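Local coordinates for protein GCN5-related N-acetyltransferase (Sphaerobacter thermophilus, PDB 3TT2) that probably transfers acyl groups as a GCN5-related N-acetyltransferase with two regions of this family in one chain, at residues Val155-Leu160 with Glu282-Val287; Ile263-Leu268 with Arg300-His305; Thr237-Glu242 with Ile249-Val254; His129-Ser134 with Val311-Glu316. All coordinates share one frame; numbering follows the deposited sequence.

Contact 1: Val155-Leu160 with Glu282-Val287; sequences VMAITL and EVELSV
Met156 and Leu285 face each other across an antiparallel ladder in which both residues of the pair exchange backbone bonds, Met156 N to Leu285 O at 2.8 Å and Leu285 N back to Met156 O. Two residues on, Ile158 and Val283 repeat the pattern, and the strand directions differ by 160°. Leu285 holds CG between its backbone N and carbonyl carbon (chi1 59°), which brings CD1 to 4.1 Å from Met156 CG. Beyond CG the selenomethionine chain of Met156 bends twice and carries SE away from the leucine. Ile158 lies alongside Val283, both pointing the same way: the methyl branch CG2 of Ile158 rests 3.8 Å from Val283 CB, while its longer branch leads away from the valine; the side chain also touches Phe272 and Met304. Leu160, past the end of the strand, crosses Val283 obliquely, its CD1 4.1 Å from Val283 CG2. The other face carries Val155, Ala157, Thr159, Glu282, Glu284 and Ser286. There the extended chain of Glu284 passes Ala157, CG to CB 4.0 Å, and its OE2 goes on to a salt bridge with Lys307. This ladder joins strand 148-159 to strand 282-290, so it ties the two acetyltransferase regions together. Its chemistry is split: aliphatic groups line the side packed by helix 263-278, whereas carboxylates mark the side with Lys307, consistent with one face being core and the other closer to solvent.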
loop_
_atom_site.group_PDB
_atom_site.type_symbol
_atom_site.label_atom_id
_atom_site.label_comp_id
_atom_site.label_asym_id
_atom_site.label_seq_id
_atom_site.Cartn_x
_atom_site.Cartn_y
_atom_site.Cartn_z
ATOM N N VAL A 155 1.374 -8.948 1.986
ATOM C CA VAL A 155 0.015 -8.619 2.383
ATOM C C VAL A 155 -0.561 -9.724 3.266
ATOM O O VAL A 155 -0.801 -10.839 2.798
ATOM C CB VAL A 155 -0.882 -8.439 1.171
ATOM C CG1 VAL A 155 -2.189 -7.850 1.599
ATOM C CG2 VAL A 155 -0.195 -7.524 0.158
HETATM N N MSE A 156 -0.790 -9.402 4.538
HETATM C CA MSE A 156 -1.333 -10.356 5.503
HETATM C C MSE A 156 -2.837 -10.189 5.531
HETATM O O MSE A 156 -3.350 -9.100 5.310
HETATM C CB MSE A 156 -0.736 -10.136 6.894
HETATM C CG MSE A 156 0.774 -10.134 6.906
HETATM SE SE MSE A 156 1.684 -11.756 6.213
HETATM C CE MSE A 156 1.179 -13.075 7.578
ATOM N N ALA A 157 -3.554 -11.277 5.735
ATOM C CA ALA A 157 -5.005 -11.190 5.793
ATOM C C ALA A 157 -5.516 -12.024 6.954
ATOM O O ALA A 157 -4.831 -12.940 7.422
ATOM C CB ALA A 157 -5.573 -11.662 4.521
ATOM N N ILE A 158 -6.689 -11.669 7.463
ATOM C CA ILE A 158 -7.339 -12.510 8.471
ATOM C C ILE A 158 -8.862 -12.433 8.372
ATOM O O ILE A 158 -9.424 -11.352 8.218
ATOM C CB ILE A 158 -6.878 -12.169 9.916
ATOM C CG1 ILE A 158 -7.390 -13.232 10.888
ATOM C CG2 ILE A 158 -7.313 -10.763 10.318
ATOM C CD1 ILE A 158 -7.090 -12.974 12.346
ATOM N N THR A 159 -9.528 -13.574 8.511
ATOM C CA THR A 159 -10.971 -13.671 8.350
ATOM C C THR A 159 -11.533 -13.935 9.720
ATOM O O THR A 159 -11.163 -14.935 10.335
ATOM C CB THR A 159 -11.300 -14.872 7.503
ATOM O OG1 THR A 159 -10.986 -14.590 6.143
ATOM C CG2 THR A 159 -12.755 -15.208 7.581
ATOM N N LEU A 160 -12.389 -13.059 10.248
ATOM C CA LEU A 160 -12.796 -13.322 11.601
ATOM C C LEU A 160 -14.192 -13.858 11.616
ATOM O O LEU A 160 -15.141 -13.087 11.791
ATOM C CB LEU A 160 -12.854 -11.960 12.278
ATOM C CG LEU A 160 -11.560 -11.127 12.330
ATOM C CD1 LEU A 160 -11.821 -9.651 12.584
ATOM C CD2 LEU A 160 -10.554 -11.633 13.378
ATOM N N GLU A 282 -13.245 -9.319 7.260
ATOM C CA GLU A 282 -11.885 -9.409 6.778
ATOM C C GLU A 282 -11.067 -8.182 7.112
ATOM O O GLU A 282 -11.495 -7.048 6.887
ATOM C CB GLU A 282 -11.855 -9.665 5.275
ATOM C CG GLU A 282 -12.433 -11.008 4.898
ATOM C CD GLU A 282 -12.649 -11.179 3.399
ATOM O OE1 GLU A 282 -12.265 -10.272 2.619
ATOM O OE2 GLU A 282 -13.207 -12.235 3.004
ATOM N N VAL A 283 -9.885 -8.441 7.666
ATOM C CA VAL A 283 -8.861 -7.432 7.912
ATOM C C VAL A 283 -7.558 -7.797 7.190
ATOM O O VAL A 283 -7.162 -8.966 7.097
ATOM C CB VAL A 283 -8.585 -7.264 9.406
ATOM C CG1 VAL A 283 -7.613 -6.115 9.625
ATOM C CG2 VAL A 283 -9.898 -7.026 10.156
ATOM N N GLU A 284 -6.915 -6.780 6.648
ATOM C CA GLU A 284 -5.676 -6.960 5.942
ATOM C C GLU A 284 -4.718 -5.897 6.403
ATOM O O GLU A 284 -5.124 -4.863 6.929
ATOM C CB GLU A 284 -5.887 -6.815 4.436
ATOM C CG GLU A 284 -6.690 -7.936 3.814
ATOM C CD GLU A 284 -7.018 -7.686 2.360
ATOM O OE1 GLU A 284 -6.992 -6.511 1.931
ATOM O OE2 GLU A 284 -7.312 -8.668 1.650
ATOM N N LEU A 285 -3.438 -6.168 6.203
ATOM C CA LEU A 285 -2.410 -5.163 6.339
ATOM C C LEU A 285 -1.220 -5.568 5.496
ATOM O O LEU A 285 -1.210 -6.615 4.847
ATOM C CB LEU A 285 -2.007 -4.973 7.801
ATOM C CG LEU A 285 -1.456 -6.167 8.577
ATOM C CD1 LEU A 285 0.017 -6.391 8.297
ATOM C CD2 LEU A 285 -1.672 -5.964 10.053
ATOM N N SER A 286 -0.198 -4.736 5.542
ATOM C CA SER A 286 0.910 -4.885 4.641
ATOM C C SER A 286 2.229 -4.732 5.407
ATOM O O SER A 286 2.371 -3.842 6.248
ATOM C CB SER A 286 0.767 -3.832 3.550
ATOM O OG SER A 286 1.834 -3.902 2.646
ATOM N N VAL A 287 3.190 -5.611 5.150
ATOM C CA VAL A 287 4.481 -5.481 5.822
ATOM C C VAL A 287 5.698 -5.665 4.912
ATOM O O VAL A 287 5.751 -6.593 4.123
ATOM C CB VAL A 287 4.586 -6.366 7.099
ATOM C CG1 VAL A 287 4.820 -7.811 6.755
ATOM C CG2 VAL A 287 5.704 -5.864 7.986
#

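Contact 2: Ile263-Leu268 with Arg300-His305; sequences IALALL and RRAGMH. With SO4 (sulfate ion), chain B.
Leu265 and Ala302 bring their backbones nearest, CA to CA 5.9 Å, where the first turns of helix 263-278 pass the exit of helix 297-301, and no hydrogen bond joins the two segments. That exit is a Schellman motif: Gly303 has a positive phi of 100°, at which a CB would be jammed against the carbonyl O of Ala302, and Gly303 N bonds back to Arg300 O. The turn aims Ala302 at the neighbouring helix, and its methyl becomes the point on which two leucines close. In Leu265, CG stands opposite the backbone N (chi1 -172°) and the second torsion then carries CD1 across, to 3.5 Å from Ala302 CB and 3.7 Å from Arg301 O. From one turn further along, Leu268 starts out toward the turn and sets CD1 3.8 Å from the same Ala302 CB. Beside Ala302, Met304 reaches the same methyl: this selenomethionine bends at its last torsion and meets the leucine at about a right angle, CE to Leu268 CD1 3.4 Å. Tyr299 also touches both Leu268 and Met304. The amino end of helix 263-278 is, in the GNAT fold, where the pyrophosphate of acetyl-CoA is usually received; here a sulfate, probably from the crystallisation liquor, sits at that end, bonded also to Gly260 N, and Ala264 N makes a weak bond to sulfate O1 at 3.3 Å.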
loop_
_atom_site.group_PDB
_atom_site.type_symbol
_atom_site.label_atom_id
_atom_site.label_comp_id
_atom_site.label_asym_id
_atom_site.label_seq_id
_atom_site.Cartn_x
_atom_site.Cartn_y
_atom_site.Cartn_z
ATOM N N ILE A 263 4.110 -6.446 22.882
ATOM C CA ILE A 263 3.117 -5.384 22.756
ATOM C C ILE A 263 2.403 -5.322 21.378
ATOM O O ILE A 263 1.216 -5.021 21.299
ATOM C CB ILE A 263 3.745 -4.016 23.096
ATOM C CG1 ILE A 263 4.029 -3.913 24.594
ATOM C CG2 ILE A 263 2.845 -2.866 22.664
ATOM C CD1 ILE A 263 5.037 -2.832 24.923
ATOM N N ALA A 264 3.128 -5.599 20.301
ATOM C CA ALA A 264 2.541 -5.559 18.970
ATOM C C ALA A 264 1.476 -6.652 18.837
ATOM O O ALA A 264 0.384 -6.400 18.346
ATOM C CB ALA A 264 3.609 -5.729 17.927
ATOM N N LEU A 265 1.788 -7.859 19.302
ATOM C CA LEU A 265 0.808 -8.942 19.326
ATOM C C LEU A 265 -0.456 -8.612 20.130
ATOM O O LEU A 265 -1.557 -8.888 19.681
ATOM C CB LEU A 265 1.424 -10.223 19.857
ATOM C CG LEU A 265 0.513 -11.430 19.719
ATOM C CD1 LEU A 265 0.185 -11.584 18.271
ATOM C CD2 LEU A 265 1.197 -12.689 20.234
ATOM N N ALA A 266 -0.301 -8.021 21.307
ATOM C CA ALA A 266 -1.454 -7.563 22.069
ATOM C C ALA A 266 -2.215 -6.517 21.291
ATOM O O ALA A 266 -3.450 -6.556 21.260
ATOM C CB ALA A 266 -1.032 -7.000 23.403
ATOM N N LEU A 267 -1.501 -5.572 20.676
ATOM C CA LEU A 267 -2.182 -4.516 19.917
ATOM C C LEU A 267 -3.028 -5.119 18.800
ATOM O O LEU A 267 -4.183 -4.777 18.647
ATOM C CB LEU A 267 -1.219 -3.481 19.339
ATOM C CG LEU A 267 -0.889 -2.357 20.314
ATOM C CD1 LEU A 267 0.224 -1.473 19.760
ATOM C CD2 LEU A 267 -2.106 -1.541 20.650
ATOM N N LEU A 268 -2.439 -6.035 18.045
ATOM C CA LEU A 268 -3.126 -6.635 16.937
ATOM C C LEU A 268 -4.333 -7.430 17.420
ATOM O O LEU A 268 -5.433 -7.253 16.910
ATOM C CB LEU A 268 -2.173 -7.515 16.130
ATOM C CG LEU A 268 -1.317 -6.794 15.089
ATOM C CD1 LEU A 268 -0.455 -7.797 14.324
ATOM C CD2 LEU A 268 -2.158 -5.961 14.127
ATOM N N ARG A 300 1.726 -14.051 11.842
ATOM C CA ARG A 300 1.169 -15.383 11.908
ATOM C C ARG A 300 0.702 -15.687 13.348
ATOM O O ARG A 300 -0.376 -16.250 13.569
ATOM C CB ARG A 300 2.188 -16.376 11.378
ATOM C CG ARG A 300 1.858 -17.807 11.635
ATOM C CD ARG A 300 2.641 -18.709 10.713
ATOM N NE ARG A 300 2.385 -20.112 11.016
ATOM C CZ ARG A 300 3.080 -21.126 10.510
ATOM N NH1 ARG A 300 4.087 -20.892 9.674
ATOM N NH2 ARG A 300 2.770 -22.374 10.844
ATOM N N ARG A 301 1.484 -15.253 14.326
ATOM C CA ARG A 301 1.102 -15.389 15.732
ATOM C C ARG A 301 -0.163 -14.616 16.077
ATOM O O ARG A 301 -0.829 -14.959 17.033
ATOM C CB ARG A 301 2.246 -14.971 16.668
ATOM C CG ARG A 301 3.336 -16.016 16.765
ATOM C CD ARG A 301 4.403 -15.641 17.759
ATOM N NE ARG A 301 5.459 -16.645 17.806
ATOM C CZ ARG A 301 6.752 -16.358 17.943
ATOM N NH1 ARG A 301 7.149 -15.087 18.035
ATOM N NH2 ARG A 301 7.650 -17.339 17.972
ATOM N N ALA A 302 -0.486 -13.572 15.317
ATOM C CA ALA A 302 -1.704 -12.814 15.591
ATOM C C ALA A 302 -2.909 -13.431 14.870
ATOM O O ALA A 302 -4.043 -12.954 14.965
ATOM C CB ALA A 302 -1.535 -11.344 15.249
ATOM N N GLY A 303 -2.648 -14.523 14.170
ATOM C CA GLY A 303 -3.710 -15.278 13.540
ATOM C C GLY A 303 -3.827 -14.960 12.070
ATOM O O GLY A 303 -4.767 -15.390 11.390
HETATM N N MSE A 304 -2.873 -14.182 11.574
HETATM C CA MSE A 304 -2.942 -13.796 10.205
HETATM C C MSE A 304 -2.266 -14.836 9.355
HETATM O O MSE A 304 -1.666 -15.766 9.879
HETATM C CB MSE A 304 -2.299 -12.447 10.043
HETATM C CG MSE A 304 -3.272 -11.312 10.181
HETATM SE SE MSE A 304 -2.357 -9.619 10.300
HETATM C CE MSE A 304 -1.421 -10.026 11.933
ATOM N N HIS A 305 -2.355 -14.648 8.043
ATOM C CA HIS A 305 -1.809 -15.578 7.068
ATOM C C HIS A 305 -1.457 -14.796 5.802
ATOM O O HIS A 305 -1.840 -13.633 5.651
ATOM C CB HIS A 305 -2.794 -16.692 6.765
ATOM C CG HIS A 305 -3.950 -16.253 5.925
ATOM N ND1 HIS A 305 -5.083 -15.678 6.461
ATOM C CD2 HIS A 305 -4.139 -16.288 4.584
ATOM C CE1 HIS A 305 -5.922 -15.381 5.485
ATOM N NE2 HIS A 305 -5.371 -15.739 4.339
HETATM S S SO4 B . 7.453 -5.980 19.543
HETATM O O1 SO4 B . 6.460 -5.713 20.572
HETATM O O2 SO4 B . 7.316 -7.312 19.015
HETATM O O3 SO4 B . 7.350 -5.002 18.460
HETATM O O4 SO4 B . 8.783 -5.937 20.136
#

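Contact 3: Thr237-Glu242 with Ile249-Val254; sequences TCLGQE and IGSVGV
On the two faces of this bulged beta hairpin, Cys238, Ile249 and Val252 stand on one and Thr237, Leu239 and Ser251 on the other. Helix 263-278 packs over the cysteine face, with Val271 against Cys238 and Phe272 against Ile249; the threonine face is met by Val191 and Phe195. Along the edges, Cys238 and Gly240 bond through their backbones to strand 223-228 and its approach, and Ile249 bonds to strand 282-290. The strands run antiparallel at 170°. Thr237 and Gly253 form a regular hydrogen-bonded pair, Thr237 N to Gly253 O at 3.0 Å and Gly253 N to Thr237 O at 2.9 Å. Further along, the register slips. Cys238 sits opposite Val252 and Gly240 opposite Ile249, so Leu239 alone spans what Gly250 and Ser251 span together: a beta bulge, at which Gly250 has nearly helical backbone angles. Gly250 N reaches Leu239 O at 3.2 Å, a bond bent to 141° at the hydrogen. Such a bulge is familiar from the fourth strand of GNAT domains, the one that precedes the acetyl-CoA-binding loop and helix, and strand 246-254, followed by helix 263-278, appears to hold that place here. The slip also puts Ile249 and Val252 on one face although two residues separate them, and Cys238, on the partner strand, touches both. Its SG lies anti to the backbone N (chi1 -167°), and this rotation places the sulfur 4.0 Å from Val252 CB and 3.6 Å from Ile249 CG2.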
loop_
_atom_site.group_PDB
_atom_site.type_symbol
_atom_site.label_atom_id
_atom_site.label_comp_id
_atom_site.label_asym_id
_atom_site.label_seq_id
_atom_site.Cartn_x
_atom_site.Cartn_y
_atom_site.Cartn_z
ATOM N N THR A 237 1.228 1.778 18.932
ATOM C CA THR A 237 -0.024 2.134 18.263
ATOM C C THR A 237 -0.407 1.064 17.267
ATOM O O THR A 237 0.454 0.405 16.681
ATOM C CB THR A 237 0.071 3.466 17.472
ATOM O OG1 THR A 237 1.014 3.317 16.405
ATOM C CG2 THR A 237 0.471 4.652 18.371
ATOM N N CYS A 238 -1.713 0.872 17.117
ATOM C CA CYS A 238 -2.237 0.159 15.989
ATOM C C CYS A 238 -3.401 0.974 15.464
ATOM O O CYS A 238 -4.450 1.041 16.102
ATOM C CB CYS A 238 -2.739 -1.197 16.456
ATOM S SG CYS A 238 -3.109 -2.377 15.169
ATOM N N LEU A 239 -3.259 1.538 14.272
ATOM C CA LEU A 239 -4.304 2.397 13.781
ATOM C C LEU A 239 -4.991 1.715 12.619
ATOM O O LEU A 239 -4.482 1.660 11.494
ATOM C CB LEU A 239 -3.713 3.737 13.374
ATOM C CG LEU A 239 -2.675 4.299 14.356
ATOM C CD1 LEU A 239 -2.066 5.600 13.864
ATOM C CD2 LEU A 239 -3.270 4.495 15.756
ATOM N N GLY A 240 -6.201 1.245 12.904
ATOM C CA GLY A 240 -7.008 0.562 11.922
ATOM C C GLY A 240 -7.988 1.525 11.299
ATOM O O GLY A 240 -8.250 2.628 11.805
ATOM N N GLN A 241 -8.517 1.106 10.166
ATOM C CA GLN A 241 -9.590 1.831 9.524
ATOM C C GLN A 241 -10.527 0.814 8.898
ATOM O O GLN A 241 -10.173 -0.351 8.751
ATOM C CB GLN A 241 -9.026 2.763 8.461
ATOM C CG GLN A 241 -8.264 2.019 7.417
ATOM C CD GLN A 241 -7.694 2.918 6.362
ATOM O OE1 GLN A 241 -6.640 3.527 6.549
ATOM N NE2 GLN A 241 -8.383 3.001 5.231
ATOM N N GLU A 242 -11.726 1.254 8.543
ATOM C CA GLU A 242 -12.686 0.400 7.850
ATOM C C GLU A 242 -13.081 0.999 6.503
ATOM O O GLU A 242 -13.605 2.104 6.425
ATOM C CB GLU A 242 -13.929 0.192 8.704
ATOM C CG GLU A 242 -14.804 -0.909 8.196
ATOM C CD GLU A 242 -16.279 -0.679 8.468
ATOM O OE1 GLU A 242 -16.681 -0.650 9.657
ATOM O OE2 GLU A 242 -17.037 -0.544 7.478
ATOM N N ILE A 249 -5.269 -2.126 8.362
ATOM C CA ILE A 249 -4.419 -1.620 9.423
ATOM C C ILE A 249 -3.183 -1.008 8.802
ATOM O O ILE A 249 -2.333 -1.708 8.247
ATOM C CB ILE A 249 -4.043 -2.731 10.437
ATOM C CG1 ILE A 249 -5.304 -3.325 11.039
ATOM C CG2 ILE A 249 -3.190 -2.191 11.554
ATOM C CD1 ILE A 249 -5.027 -4.504 11.884
ATOM N N GLY A 250 -3.087 0.311 8.887
ATOM C CA GLY A 250 -1.932 0.970 8.329
ATOM C C GLY A 250 -0.660 0.628 9.073
ATOM O O GLY A 250 0.275 0.064 8.498
ATOM N N SER A 251 -0.622 0.919 10.368
ATOM C CA SER A 251 0.623 0.719 11.099
ATOM C C SER A 251 0.428 0.136 12.486
ATOM O O SER A 251 -0.247 0.727 13.327
ATOM C CB SER A 251 1.393 2.045 11.185
ATOM O OG SER A 251 0.672 3.027 11.924
ATOM N N VAL A 252 1.054 -1.002 12.737
ATOM C CA VAL A 252 1.209 -1.446 14.106
ATOM C C VAL A 252 2.683 -1.265 14.472
ATOM O O VAL A 252 3.557 -1.547 13.665
ATOM C CB VAL A 252 0.774 -2.895 14.281
ATOM C CG1 VAL A 252 1.520 -3.806 13.290
ATOM C CG2 VAL A 252 0.984 -3.328 15.722
ATOM N N GLY A 253 2.973 -0.732 15.651
ATOM C CA GLY A 253 4.366 -0.521 16.011
ATOM C C GLY A 253 4.663 -0.111 17.436
ATOM O O GLY A 253 3.841 0.493 18.110
ATOM N N VAL A 254 5.877 -0.401 17.884
ATOM C CA VAL A 254 6.248 -0.130 19.257
ATOM C C VAL A 254 7.459 0.771 19.261
ATOM O O VAL A 254 8.357 0.586 18.458
ATOM C CB VAL A 254 6.505 -1.443 20.027
ATOM C CG1 VAL A 254 6.799 -1.164 21.476
ATOM C CG2 VAL A 254 5.292 -2.341 19.932
#

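Contact 4: His129-Ser134 with Val311-Glu316; sequences HYIRAS and VLHRKE
Leu312 lies over one face of the Tyr130 ring, its CD1 4.2 Å from the ring centroid and 13° off the normal, a CH-pi contact displaced toward the ring's rim. Its second methyl, CD2, stands 4.0 Å from Tyr130 CE1. On the opposite face of the ladder, the His313 ring meets Ile131 obliquely, ND1 to CG1 at 3.8 Å. With CG beside the backbone N (chi1 -79°), His313 turns ND1 back on its own strand to donate to Val311 O at 3.2 Å. That oxygen therefore has two donors, ND1 and Ile131 N, approaching from opposite faces of its carbonyl plane. A leucine in place of His313 would probably leave Val311 O to Ile131 N alone of these two and let the side chain turn more freely. Backbone bonds such as His129 N to His313 O, 2.8 Å, fix the register. Outside this shell, Met142 of helix 136-144 touches His129, Ile131 and His313, Tyr147 meets the His129 ring edge-to-face, and Ile153 backs Leu312. Strand 305-316, from near the chain's end, is thus inserted between strands 125-132 and 148-159, consistent with strand exchange between two GNAT halves.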
loop_
_atom_site.group_PDB
_atom_site.type_symbol
_atom_site.label_atom_id
_atom_site.label_comp_id
_atom_site.label_asym_id
_atom_site.label_seq_id
_atom_site.Cartn_x
_atom_site.Cartn_y
_atom_site.Cartn_z
ATOM N N HIS A 129 8.030 -0.289 -9.217
ATOM C CA HIS A 129 6.880 -1.131 -9.498
ATOM C C HIS A 129 6.743 -2.167 -8.400
ATOM O O HIS A 129 7.741 -2.666 -7.885
ATOM C CB HIS A 129 7.089 -1.883 -10.803
ATOM C CG HIS A 129 6.921 -1.044 -12.030
ATOM N ND1 HIS A 129 5.800 -1.115 -12.829
ATOM C CD2 HIS A 129 7.742 -0.137 -12.612
ATOM C CE1 HIS A 129 5.934 -0.278 -13.845
ATOM N NE2 HIS A 129 7.105 0.326 -13.737
ATOM N N TYR A 130 5.512 -2.506 -8.042
ATOM C CA TYR A 130 5.310 -3.619 -7.137
ATOM C C TYR A 130 4.801 -4.803 -7.933
ATOM O O TYR A 130 3.680 -4.789 -8.433
ATOM C CB TYR A 130 4.305 -3.266 -6.064
ATOM C CG TYR A 130 4.664 -2.070 -5.234
ATOM C CD1 TYR A 130 5.223 -2.223 -3.974
ATOM C CD2 TYR A 130 4.414 -0.789 -5.689
ATOM C CE1 TYR A 130 5.549 -1.128 -3.186
ATOM C CE2 TYR A 130 4.734 0.320 -4.904
ATOM C CZ TYR A 130 5.303 0.138 -3.653
ATOM O OH TYR A 130 5.625 1.222 -2.868
ATOM N N ILE A 131 5.631 -5.831 -8.038
ATOM C CA ILE A 131 5.311 -6.980 -8.857
ATOM C C ILE A 131 4.863 -8.162 -7.997
ATOM O O ILE A 131 5.497 -8.469 -6.995
ATOM C CB ILE A 131 6.526 -7.385 -9.717
ATOM C CG1 ILE A 131 7.055 -6.174 -10.483
ATOM C CG2 ILE A 131 6.152 -8.476 -10.702
ATOM C CD1 ILE A 131 5.978 -5.440 -11.242
ATOM N N ARG A 132 3.763 -8.809 -8.376
ATOM C CA ARG A 132 3.409 -10.085 -7.776
ATOM C C ARG A 132 4.574 -11.058 -7.907
ATOM O O ARG A 132 5.100 -11.251 -9.002
ATOM C CB ARG A 132 2.181 -10.680 -8.459
ATOM C CG ARG A 132 0.868 -10.072 -8.020
ATOM C CD ARG A 132 0.631 -10.278 -6.533
ATOM N NE ARG A 132 0.988 -11.620 -6.101
ATOM C CZ ARG A 132 0.140 -12.636 -6.112
ATOM N NH1 ARG A 132 0.524 -13.838 -5.706
ATOM N NH2 ARG A 132 -1.097 -12.437 -6.530
ATOM N N ALA A 133 4.970 -11.671 -6.792
ATOM C CA ALA A 133 6.083 -12.623 -6.800
ATOM C C ALA A 133 5.828 -13.755 -7.785
ATOM O O ALA A 133 6.765 -14.310 -8.372
ATOM C CB ALA A 133 6.338 -13.183 -5.401
ATOM N N SER A 134 4.551 -14.067 -7.984
ATOM C CA SER A 134 4.152 -15.207 -8.801
ATOM C C SER A 134 4.344 -15.049 -10.317
ATOM O O SER A 134 4.637 -16.041 -10.994
ATOM C CB SER A 134 2.705 -15.611 -8.489
ATOM O OG SER A 134 1.797 -14.645 -8.981
ATOM N N VAL A 311 7.210 -8.200 -4.847
ATOM C CA VAL A 311 8.606 -7.813 -4.841
ATOM C C VAL A 311 8.690 -6.411 -5.409
ATOM O O VAL A 311 8.264 -6.158 -6.538
ATOM C CB VAL A 311 9.476 -8.736 -5.692
ATOM C CG1 VAL A 311 10.943 -8.275 -5.643
ATOM C CG2 VAL A 311 9.355 -10.147 -5.204
ATOM N N LEU A 312 9.236 -5.495 -4.620
ATOM C CA LEU A 312 9.359 -4.134 -5.075
ATOM C C LEU A 312 10.559 -3.993 -6.017
ATOM O O LEU A 312 11.708 -4.256 -5.652
ATOM C CB LEU A 312 9.466 -3.198 -3.880
ATOM C CG LEU A 312 9.817 -1.731 -4.121
ATOM C CD1 LEU A 312 9.038 -1.167 -5.277
ATOM C CD2 LEU A 312 9.497 -0.951 -2.877
ATOM N N HIS A 313 10.272 -3.564 -7.238
ATOM C CA HIS A 313 11.311 -3.322 -8.224
ATOM C C HIS A 313 11.551 -1.832 -8.428
ATOM O O HIS A 313 10.607 -1.066 -8.612
ATOM C CB HIS A 313 10.977 -4.029 -9.529
ATOM C CG HIS A 313 11.282 -5.492 -9.494
ATOM N ND1 HIS A 313 10.471 -6.405 -8.853
ATOM C CD2 HIS A 313 12.329 -6.197 -9.986
ATOM C CE1 HIS A 313 10.997 -7.612 -8.972
ATOM N NE2 HIS A 313 12.128 -7.513 -9.649
ATOM N N ARG A 314 12.822 -1.432 -8.372
ATOM C CA ARG A 314 13.189 -0.024 -8.459
ATOM C C ARG A 314 14.295 0.247 -9.474
ATOM O O ARG A 314 15.238 -0.530 -9.598
ATOM C CB ARG A 314 13.640 0.470 -7.094
ATOM C CG ARG A 314 13.841 1.955 -7.033
ATOM C CD ARG A 314 14.162 2.380 -5.628
ATOM N NE ARG A 314 13.044 2.181 -4.702
ATOM C CZ ARG A 314 13.211 1.982 -3.397
ATOM N NH1 ARG A 314 14.449 1.941 -2.910
ATOM N NH2 ARG A 314 12.164 1.814 -2.582
ATOM N N LYS A 315 14.181 1.358 -10.191
ATOM C CA LYS A 315 15.219 1.780 -11.128
ATOM C C LYS A 315 15.567 3.241 -10.881
ATOM O O LYS A 315 14.688 4.040 -10.573
ATOM C CB LYS A 315 14.731 1.607 -12.563
ATOM C CG LYS A 315 15.757 1.925 -13.632
ATOM C CD LYS A 315 15.058 2.073 -14.960
ATOM C CE LYS A 315 16.029 2.119 -16.115
ATOM N NZ LYS A 315 15.287 2.090 -17.413
ATOM N N GLU A 316 16.837 3.598 -11.023
ATOM C CA GLU A 316 17.230 4.981 -10.791
ATOM C C GLU A 316 17.217 5.785 -12.084
ATOM O O GLU A 316 18.040 5.553 -12.971
ATOM C CB GLU A 316 18.614 5.061 -10.155
ATOM C CG GLU A 316 19.138 6.484 -10.005
ATOM C CD GLU A 316 20.622 6.550 -9.663
ATOM O OE1 GLU A 316 21.452 6.683 -10.596
ATOM O OE2 GLU A 316 20.955 6.483 -8.460
#

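In the fold
Contacts 1, 2 and 3 form one cluster, with centres 11 to 12 Å apart. Contact 1 meets contact 2 through a probable hydrogen bond, Ala157 N to His305 O at 2.9 Å, and contact 3 through another, Ile249 N to Glu284 O at 3.1 Å. Contacts 2 and 3 pack directly, Leu268 CD2 lying 3.9 Å from Cys238 SG. The sulfate of contact 2 lies about 6 Å from Gly253 of contact 3 between nearest atoms, near the presumed cofactor-binding end of helix 263-278. Contact 4 stands apart, its centre about 21 Å from that of contact 1, in the other half of the molecule; strands 148-159 and 305-316, neighbours in the sheet, connect them.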